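Local atomic coordinates of basic blue protein (Cucumis sativus, PDB entry 2CBP), a protein that binds a single copper ion in a type 1 (blue) site and probably serves in electron transfer. Residues Y3-S8 against D28-N33; G9-N14 against F32-S37; S17-K22 against M89-N94. All coordinates share one frame; numbering follows the deposited sequence. Where two conformers were deposited one is given.

Contact 1 of 3, residues Y3-S8 against D28-N33; sequences YVVGGS and DILLFN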
loop_
_atom_site.group_PDB
_atom_site.type_symbol
_atom_site.label_atom_id
_atom_site.label_comp_id
_atom_site.label_asym_id
_atom_site.label_seq_id
_atom_site.Cartn_x
_atom_site.Cartn_y
_atom_site.Cartn_z
ATOM N N TYR A 3 3.142 1.370 -11.622
ATOM C CA TYR A 3 1.704 1.287 -11.437
ATOM C C TYR A 3 1.287 2.403 -10.455
ATOM O O TYR A 3 1.979 2.585 -9.452
ATOM C CB TYR A 3 1.237 -0.055 -10.852
ATOM C CG TYR A 3 1.553 -1.214 -11.780
ATOM C CD1 TYR A 3 2.837 -1.742 -11.854
ATOM C CD2 TYR A 3 0.559 -1.743 -12.599
ATOM C CE1 TYR A 3 3.150 -2.787 -12.712
ATOM C CE2 TYR A 3 0.854 -2.796 -13.472
ATOM C CZ TYR A 3 2.147 -3.307 -13.516
ATOM O OH TYR A 3 2.455 -4.335 -14.363
ATOM N N VAL A 4 0.200 3.041 -10.816
ATOM C CA VAL A 4 -0.353 4.105 -9.960
ATOM C C VAL A 4 -1.498 3.440 -9.167
ATOM O O VAL A 4 -2.553 3.069 -9.704
ATOM C CB VAL A 4 -0.775 5.338 -10.762
ATOM C CG1 VAL A 4 -1.273 6.453 -9.831
ATOM C CG2 VAL A 4 0.328 5.818 -11.688
ATOM N N VAL A 5 -1.218 3.266 -7.898
ATOM C CA VAL A 5 -2.195 2.656 -6.977
ATOM C C VAL A 5 -3.505 3.426 -6.951
ATOM O O VAL A 5 -3.534 4.644 -6.672
ATOM C CB VAL A 5 -1.564 2.572 -5.567
ATOM C CG1 VAL A 5 -2.585 2.012 -4.569
ATOM C CG2 VAL A 5 -0.269 1.810 -5.568
ATOM N N GLY A 6 -4.591 2.737 -7.223
ATOM C CA GLY A 6 -5.939 3.296 -7.243
ATOM C C GLY A 6 -6.255 4.076 -8.505
ATOM O O GLY A 6 -7.345 4.712 -8.602
ATOM N N GLY A 7 -5.356 4.038 -9.479
ATOM C CA GLY A 7 -5.607 4.786 -10.740
ATOM C C GLY A 7 -5.769 6.290 -10.483
ATOM O O GLY A 7 -5.032 6.900 -9.681
ATOM N N SER A 8 -6.763 6.872 -11.159
ATOM C CA SER A 8 -7.011 8.305 -11.042
ATOM C C SER A 8 -7.455 8.746 -9.663
ATOM O O SER A 8 -7.240 9.943 -9.321
ATOM C CB SER A 8 -7.916 8.777 -12.183
ATOM O OG SER A 8 -7.153 8.658 -13.391
ATOM N N ASP A 28 9.269 -3.896 -9.983
ATOM C CA ASP A 28 8.171 -2.996 -10.412
ATOM C C ASP A 28 8.060 -1.942 -9.282
ATOM O O ASP A 28 8.520 -2.153 -8.145
ATOM C CB ASP A 28 6.883 -3.716 -10.681
ATOM C CG ASP A 28 6.762 -4.439 -11.995
ATOM O OD1 ASP A 28 7.713 -4.298 -12.835
ATOM O OD2 ASP A 28 5.779 -5.132 -12.279
ATOM N N ILE A 29 7.470 -0.818 -9.628
ATOM C CA ILE A 29 7.262 0.304 -8.730
ATOM C C ILE A 29 5.773 0.624 -8.559
ATOM O O ILE A 29 5.005 0.692 -9.513
ATOM C CB ILE A 29 7.938 1.588 -9.241
ATOM C CG1 ILE A 29 9.434 1.345 -9.297
ATOM C CG2 ILE A 29 7.639 2.780 -8.348
ATOM C CD1 ILE A 29 10.214 2.349 -10.145
ATOM N N LEU A 30 5.418 0.827 -7.284
ATOM C CA LEU A 30 4.060 1.216 -6.924
ATOM C C LEU A 30 4.188 2.723 -6.569
ATOM O O LEU A 30 5.079 3.067 -5.783
ATOM C CB LEU A 30 3.455 0.488 -5.755
ATOM C CG LEU A 30 3.255 -1.016 -5.877
ATOM C CD1 LEU A 30 2.393 -1.489 -4.740
ATOM C CD2 LEU A 30 2.675 -1.392 -7.203
ATOM N N LEU A 31 3.340 3.487 -7.192
ATOM C CA LEU A 31 3.302 4.952 -6.971
ATOM C C LEU A 31 2.013 5.298 -6.220
ATOM O O LEU A 31 0.912 5.053 -6.705
ATOM C CB LEU A 31 3.404 5.672 -8.293
ATOM C CG LEU A 31 3.661 7.177 -8.262
ATOM C CD1 LEU A 31 4.405 7.542 -9.520
ATOM C CD2 LEU A 31 2.395 7.978 -8.111
ATOM N N PHE A 32 2.210 5.882 -5.047
ATOM C CA PHE A 32 1.144 6.268 -4.132
ATOM C C PHE A 32 0.969 7.786 -4.065
ATOM O O PHE A 32 1.883 8.467 -3.588
ATOM C CB PHE A 32 1.462 5.753 -2.706
ATOM C CG PHE A 32 1.518 4.265 -2.507
ATOM C CD1 PHE A 32 2.655 3.540 -2.818
ATOM C CD2 PHE A 32 0.407 3.589 -1.975
ATOM C CE1 PHE A 32 2.706 2.157 -2.642
ATOM C CE2 PHE A 32 0.438 2.205 -1.774
ATOM C CZ PHE A 32 1.602 1.503 -2.108
ATOM N N ASN A 33 -0.205 8.207 -4.505
ATOM C CA ASN A 33 -0.578 9.625 -4.497
ATOM C C ASN A 33 -1.665 9.896 -3.447
ATOM O O ASN A 33 -2.736 9.253 -3.535
ATOM C CB ASN A 33 -1.125 10.083 -5.849
ATOM C CG ASN A 33 -0.127 10.091 -6.986
ATOM O OD1 ASN A 33 1.001 10.575 -6.848
ATOM N ND2 ASN A 33 -0.588 9.577 -8.104
HETATM O O HOH W 1 -1.443 6.513 -6.227
HETATM O O HOH W 2 -3.421 9.150 -8.701
#

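Contact 2 of 3, residues G9-N14 against F32-S37; sequences GGWTFN and FNYNPS. Residue 37 of segment 32-37 comes from a tag, linker or insertion.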
loop_
_atom_site.group_PDB
_atom_site.type_symbol
_atom_site.label_atom_id
_atom_site.label_comp_id
_atom_site.label_asym_id
_atom_site.label_seq_id
_atom_site.Cartn_x
_atom_site.Cartn_y
_atom_site.Cartn_z
ATOM N N GLY A 9 -7.992 7.847 -8.891
ATOM C CA GLY A 9 -8.436 8.153 -7.518
ATOM C C GLY A 9 -7.312 8.186 -6.490
ATOM O O GLY A 9 -7.495 8.726 -5.372
ATOM N N GLY A 10 -6.158 7.635 -6.847
ATOM C CA GLY A 10 -4.992 7.560 -6.013
ATOM C C GLY A 10 -5.229 6.601 -4.831
ATOM O O GLY A 10 -6.155 5.804 -4.870
ATOM N N TRP A 11 -4.363 6.746 -3.872
ATOM C CA TRP A 11 -4.325 5.955 -2.610
ATOM C C TRP A 11 -5.457 6.504 -1.743
ATOM O O TRP A 11 -5.373 7.633 -1.281
ATOM C CB TRP A 11 -2.954 6.017 -1.999
ATOM C CG TRP A 11 -2.639 5.387 -0.702
ATOM C CD1 TRP A 11 -2.052 5.976 0.367
ATOM C CD2 TRP A 11 -2.849 4.014 -0.329
ATOM N NE1 TRP A 11 -1.854 5.074 1.410
ATOM C CE2 TRP A 11 -2.349 3.858 0.985
ATOM C CE3 TRP A 11 -3.388 2.922 -0.992
ATOM C CZ2 TRP A 11 -2.396 2.649 1.657
ATOM C CZ3 TRP A 11 -3.426 1.702 -0.319
ATOM C CH2 TRP A 11 -2.951 1.577 0.978
ATOM N N THR A 12 -6.471 5.668 -1.606
ATOM C CA THR A 12 -7.668 6.073 -0.838
ATOM C C THR A 12 -8.382 4.896 -0.225
ATOM O O THR A 12 -7.869 3.756 -0.248
ATOM C CB THR A 12 -8.516 6.884 -1.837
ATOM O OG1 THR A 12 -9.519 7.494 -1.060
ATOM C CG2 THR A 12 -9.095 6.024 -2.956
ATOM N N PHE A 13 -9.553 5.152 0.330
ATOM C CA PHE A 13 -10.410 4.169 0.990
ATOM C C PHE A 13 -10.967 3.108 0.044
ATOM O O PHE A 13 -11.068 3.327 -1.169
ATOM C CB PHE A 13 -11.571 4.877 1.716
ATOM C CG PHE A 13 -11.158 5.898 2.735
ATOM C CD1 PHE A 13 -10.787 5.508 4.015
ATOM C CD2 PHE A 13 -11.161 7.259 2.407
ATOM C CE1 PHE A 13 -10.412 6.452 4.969
ATOM C CE2 PHE A 13 -10.788 8.221 3.349
ATOM C CZ PHE A 13 -10.410 7.800 4.635
ATOM N N ASN A 14 -11.335 1.990 0.649
ATOM C CA ASN A 14 -11.917 0.853 -0.099
ATOM C C ASN A 14 -11.160 0.678 -1.425
ATOM O O ASN A 14 -11.742 0.897 -2.510
ATOM C CB ASN A 14 -13.415 1.059 -0.321
ATOM C CG ASN A 14 -14.329 0.882 0.862
ATOM O OD1 ASN A 14 -14.894 1.850 1.417
ATOM N ND2 ASN A 14 -14.516 -0.377 1.271
ATOM N N PHE A 32 2.210 5.882 -5.047
ATOM C CA PHE A 32 1.144 6.268 -4.132
ATOM C C PHE A 32 0.969 7.786 -4.065
ATOM O O PHE A 32 1.883 8.467 -3.588
ATOM C CB PHE A 32 1.462 5.753 -2.706
ATOM C CG PHE A 32 1.518 4.265 -2.507
ATOM C CD1 PHE A 32 2.655 3.540 -2.818
ATOM C CD2 PHE A 32 0.407 3.589 -1.975
ATOM C CE1 PHE A 32 2.706 2.157 -2.642
ATOM C CE2 PHE A 32 0.438 2.205 -1.774
ATOM C CZ PHE A 32 1.602 1.503 -2.108
ATOM N N ASN A 33 -0.205 8.207 -4.505
ATOM C CA ASN A 33 -0.578 9.625 -4.497
ATOM C C ASN A 33 -1.665 9.896 -3.447
ATOM O O ASN A 33 -2.736 9.253 -3.535
ATOM C CB ASN A 33 -1.125 10.083 -5.849
ATOM C CG ASN A 33 -0.127 10.091 -6.986
ATOM O OD1 ASN A 33 1.001 10.575 -6.848
ATOM N ND2 ASN A 33 -0.588 9.577 -8.104
ATOM N N TYR A 34 -1.380 10.859 -2.588
ATOM C CA TYR A 34 -2.351 11.238 -1.547
ATOM C C TYR A 34 -1.930 12.500 -0.818
ATOM O O TYR A 34 -0.790 12.996 -0.961
ATOM C CB TYR A 34 -2.446 10.047 -0.504
ATOM C CG TYR A 34 -1.080 9.809 0.059
ATOM C CD1 TYR A 34 -0.122 9.027 -0.610
ATOM C CD2 TYR A 34 -0.693 10.390 1.288
ATOM C CE1 TYR A 34 1.133 8.849 -0.113
ATOM C CE2 TYR A 34 0.579 10.208 1.788
ATOM C CZ TYR A 34 1.505 9.431 1.096
ATOM O OH TYR A 34 2.748 9.314 1.660
ATOM N N ASN A 35 -2.855 12.972 0.005
ATOM C CA ASN A 35 -2.651 14.149 0.877
ATOM C C ASN A 35 -2.049 13.660 2.187
ATOM O O ASN A 35 -2.819 13.076 2.955
ATOM C CB ASN A 35 -4.014 14.795 1.138
ATOM C CG ASN A 35 -3.866 16.061 1.989
ATOM O OD1 ASN A 35 -2.880 16.241 2.715
ATOM N ND2 ASN A 35 -4.856 16.941 1.869
ATOM N N PRO A 36 -0.791 13.896 2.435
ATOM C CA PRO A 36 -0.095 13.438 3.639
ATOM C C PRO A 36 -0.598 13.954 4.950
ATOM O O PRO A 36 -0.176 13.389 6.001
ATOM C CB PRO A 36 1.396 13.737 3.411
ATOM C CG PRO A 36 1.375 14.869 2.401
ATOM C CD PRO A 36 0.162 14.584 1.528
ATOM N N SER A 37 -1.433 14.961 4.917
ATOM C CA SER A 37 -2.037 15.487 6.158
ATOM C C SER A 37 -3.169 14.533 6.596
ATOM O O SER A 37 -3.554 14.555 7.772
ATOM C CB SER A 37 -2.555 16.901 5.992
ATOM O OG SER A 37 -3.772 16.957 5.295
#

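Contact 3 of 3, residues S17-K22 against M89-N94; sequences SWPKGK and MKIAVN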
loop_
_atom_site.group_PDB
_atom_site.type_symbol
_atom_site.label_atom_id
_atom_site.label_comp_id
_atom_site.label_asym_id
_atom_site.label_seq_id
_atom_site.Cartn_x
_atom_site.Cartn_y
_atom_site.Cartn_z
ATOM N N SER A 17 -9.132 -3.910 -3.526
ATOM C CA SER A 17 -9.473 -4.527 -4.797
ATOM C C SER A 17 -8.595 -4.205 -5.986
ATOM O O SER A 17 -8.528 -4.991 -6.967
ATOM C CB SER A 17 -10.940 -4.063 -5.065
ATOM O OG SER A 17 -11.129 -2.811 -4.380
ATOM N N TRP A 18 -7.923 -3.075 -5.921
ATOM C CA TRP A 18 -7.062 -2.546 -6.976
ATOM C C TRP A 18 -6.092 -3.547 -7.580
ATOM O O TRP A 18 -5.986 -3.631 -8.823
ATOM C CB TRP A 18 -6.388 -1.210 -6.549
ATOM C CG TRP A 18 -5.488 -0.737 -7.633
ATOM C CD1 TRP A 18 -5.788 -0.057 -8.773
ATOM C CD2 TRP A 18 -4.067 -0.995 -7.676
ATOM N NE1 TRP A 18 -4.643 0.151 -9.513
ATOM C CE2 TRP A 18 -3.591 -0.409 -8.882
ATOM C CE3 TRP A 18 -3.190 -1.636 -6.830
ATOM C CZ2 TRP A 18 -2.245 -0.454 -9.240
ATOM C CZ3 TRP A 18 -1.846 -1.667 -7.189
ATOM C CH2 TRP A 18 -1.392 -1.099 -8.358
ATOM N N PRO A 19 -5.397 -4.317 -6.777
ATOM C CA PRO A 19 -4.432 -5.314 -7.214
ATOM C C PRO A 19 -5.015 -6.421 -8.084
ATOM O O PRO A 19 -4.278 -7.081 -8.824
ATOM C CB PRO A 19 -3.908 -5.923 -5.896
ATOM C CG PRO A 19 -4.069 -4.798 -4.868
ATOM C CD PRO A 19 -5.454 -4.266 -5.277
ATOM N N LYS A 20 -6.308 -6.601 -7.971
ATOM C CA LYS A 20 -7.035 -7.638 -8.693
ATOM C C LYS A 20 -6.811 -7.539 -10.197
ATOM O O LYS A 20 -7.079 -6.525 -10.856
ATOM C CB LYS A 20 -8.527 -7.641 -8.358
ATOM C CG LYS A 20 -9.230 -8.865 -8.928
ATOM C CD LYS A 20 -10.738 -8.798 -8.967
ATOM C CE LYS A 20 -11.334 -9.915 -9.821
ATOM N NZ LYS A 20 -10.908 -9.784 -11.246
ATOM N N GLY A 21 -6.292 -8.642 -10.721
ATOM C CA GLY A 21 -5.994 -8.831 -12.123
ATOM C C GLY A 21 -4.687 -8.254 -12.605
ATOM O O GLY A 21 -4.487 -8.157 -13.845
ATOM N N LYS A 22 -3.817 -7.875 -11.678
ATOM C CA LYS A 22 -2.496 -7.316 -12.086
ATOM C C LYS A 22 -1.437 -8.344 -11.769
ATOM O O LYS A 22 -1.547 -9.104 -10.797
ATOM C CB LYS A 22 -2.251 -5.975 -11.452
ATOM C CG LYS A 22 -3.476 -5.054 -11.777
ATOM C CD LYS A 22 -3.150 -3.637 -11.370
ATOM C CE LYS A 22 -4.175 -2.635 -11.804
ATOM N NZ LYS A 22 -5.533 -2.960 -11.330
ATOM N N MET A 89 -8.345 0.666 3.350
ATOM C CA MET A 89 -7.173 1.425 2.855
ATOM C C MET A 89 -5.932 0.561 3.141
ATOM O O MET A 89 -5.151 0.745 4.053
ATOM C CB MET A 89 -7.127 2.828 3.428
ATOM C CG MET A 89 -6.077 3.652 2.748
ATOM S SD MET A 89 -6.391 5.430 2.935
ATOM C CE MET A 89 -4.978 5.983 1.900
ATOM N N LYS A 90 -5.861 -0.483 2.296
ATOM C CA LYS A 90 -4.794 -1.486 2.354
ATOM C C LYS A 90 -4.762 -2.295 1.060
ATOM O O LYS A 90 -5.797 -2.440 0.392
ATOM C CB LYS A 90 -5.059 -2.475 3.527
ATOM C CG LYS A 90 -6.371 -3.190 3.329
ATOM C CD LYS A 90 -6.629 -4.462 4.028
ATOM C CE LYS A 90 -6.584 -4.471 5.507
ATOM N NZ LYS A 90 -7.125 -5.777 6.035
ATOM N N ILE A 91 -3.558 -2.774 0.726
ATOM C CA ILE A 91 -3.376 -3.593 -0.473
ATOM C C ILE A 91 -2.322 -4.660 -0.193
ATOM O O ILE A 91 -1.363 -4.502 0.568
ATOM C CB ILE A 91 -3.010 -2.875 -1.762
ATOM C CG1 ILE A 91 -1.757 -2.051 -1.555
ATOM C CG2 ILE A 91 -4.167 -2.037 -2.290
ATOM C CD1 ILE A 91 -1.110 -1.387 -2.776
ATOM N N ALA A 92 -2.553 -5.770 -0.905
ATOM C CA ALA A 92 -1.613 -6.904 -0.826
ATOM C C ALA A 92 -1.220 -7.207 -2.302
ATOM O O ALA A 92 -2.093 -7.286 -3.147
ATOM C CB ALA A 92 -2.177 -8.091 -0.115
ATOM N N VAL A 93 0.095 -7.371 -2.484
ATOM C CA VAL A 93 0.606 -7.689 -3.832
ATOM C C VAL A 93 1.640 -8.816 -3.737
ATOM O O VAL A 93 2.266 -9.040 -2.688
ATOM C CB VAL A 93 1.158 -6.425 -4.511
ATOM C CG1 VAL A 93 0.221 -5.225 -4.431
ATOM C CG2 VAL A 93 2.530 -6.035 -3.991
ATOM N N ASN A 94 1.799 -9.480 -4.866
ATOM C CA ASN A 94 2.797 -10.566 -4.995
ATOM C C ASN A 94 3.636 -10.244 -6.254
ATOM O O ASN A 94 3.022 -10.087 -7.314
ATOM C CB ASN A 94 2.201 -11.958 -5.073
ATOM C CG ASN A 94 3.339 -13.006 -5.074
ATOM O OD1 ASN A 94 4.132 -13.054 -4.139
ATOM N ND2 ASN A 94 3.362 -13.828 -6.114
#

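Contact 1 of 3, residues Y3-S8 against D28-N33
V5 lies over the ring of F32, where strands 2-4 and 29-33 run side by side in parallel. These are neighbouring strands in one sheet of the cupredoxin beta sandwich. CG2 of V5 sits almost above the ring centre, 3.9 Å from the centroid of F32, a CH-pi contact over the face. The branch is placed there by the first torsion of V5. CG1 is anti to the backbone N (chi1 177°), which leaves CG2 beside that N and turned toward F32. CG2 of V5 also meets CB of L30 at 4.0 Å. I91 packs against V5, L30 and F32 from the other sheet, so this side belongs to the sandwich interior.

Y3 and L30 share that inner side. CB of Y3 touches CD2 of L30. The ring of Y3 reaches back along the strand to D28. Its edge atom CE1 lies 3.5 Å from OD2 of D28, with ring and carboxylate planes 46° apart. The main partner of that oxygen is the backbone N of R25. The other carboxylate oxygen accepts from the N-terminal A1 N.

V4 and L31 point to the opposite side of the sheet. On that face V4 CG1 touches ND2 of N33.

Three backbone bonds tie the strands: Y3 N to I29 O, L31 N to Y3 O, and V5 N to L31 O. The last is the least straight, at 149°. V4 to G7 form a type II turn. Water takes over the link here. One water donates to V5 O and to L31 O, and accepts from N33 N at 2.7 Å. A second accepts from N33 ND2 and donates to G7 O at 2.9 Å.

Contact 2 of 3, residues G9-N14 against F32-S37
G10 passes close to N33, its CA 3.8 Å from N33 O. The residue has positive phi, and a side chain on it would run into that carbonyl oxygen. W11 follows and carries the contact. Its backbone N donates to N33 O at 3.0 Å, and this bond holds the loop against the end of strand 29-33. With CG anti to the backbone N (chi1 177°), the indole is carried to the second segment, one face to F32 and an edge to Y34. F32 presents its edge to that indole face. CD2 of F32 lies 3.7 Å from CD2 of W11, with the ring planes at 87°, a T-shaped pair. Y34 stands at the indole edge. CD1 of W11 meets CD1 of Y34 at 3.7 Å in an offset edge-to-face pair. W11 NE1 is bonded to N40 O and Y34 OH to D66 OD2, which fixes how each ring is turned. An alanine in place of W11 would probably leave the F32 edge without its facing ring, open a gap beside Y34 and strip N40 O of its indole donor. W11, F32 and Y34 thus form an aromatic cluster next to the type 1 copper site of this cupredoxin, with W11 packed on the ligand M89.

Contact 3 of 3, residues S17-K22 against M89-N94
P19 comes nearest to V93, CA to CA 6.5 Å, where the type I turn S17 to K20 passes strand 90-95 at a spacing too wide for strand pairing. The contact is therefore made by side chains and one carbonyl. The P19 ring lies against the strand. Its CG meets CG2 of I91 at 3.8 Å, and its CD lies nearly as close to the same methyl. I91 and P19 cross at a slant. CG1 of I91 stands between the backbone N and the carbonyl carbon (chi1 56°), so that CG2 is the branch turned to the proline. CB of P19 rests 3.6 Å from A92 O. CG also approaches CG1 of V93, more loosely.

Strand 90-95 is an outermost strand of the four-stranded antiparallel sheet in the cupredoxin sandwich. On its other side it pairs with strand 73-78. I91 reaches across to L30 and F32 of the facing sheet, and the loop with W18 and P19 packs beside this junction. CD1 of I91 lies 4.5 Å from CZ3 of W18, a light touch. The A92 methyl points away from the loop and touches Y76.

The loop is also braced from within. K20 N bonds to S17 O, and K22 N to P19 O in a type II turn. The side chain of K22 folds back over one face of the W18 indole, with CE offset toward the ring rim. Its ammonium NZ then donates to W18 O at 2.6 Å, meeting that carbonyl nearly head on.

How the contacts relate
Contacts 1 and 2 follow one another along strand 29-33 and share F32 and N33. They meet where CG1 of V5 packs on CE3 of W11 at 3.8 Å. W18 joins contact 3 to contact 1, its CH2 lying 3.8 Å from CB of Y3. F32 and I91 link contacts 2 and 3, CZ to CD1 at 4.0 Å. The copper lies at the contact 2 end. The W11 side chain is about 5 Å from the ion, and its NE1 lies 3.3 Å from CE of the ligand M89, which begins the 89-94 segment. F32 is about 10 Å and I91 about 12 Å from the copper, measured from their side chains.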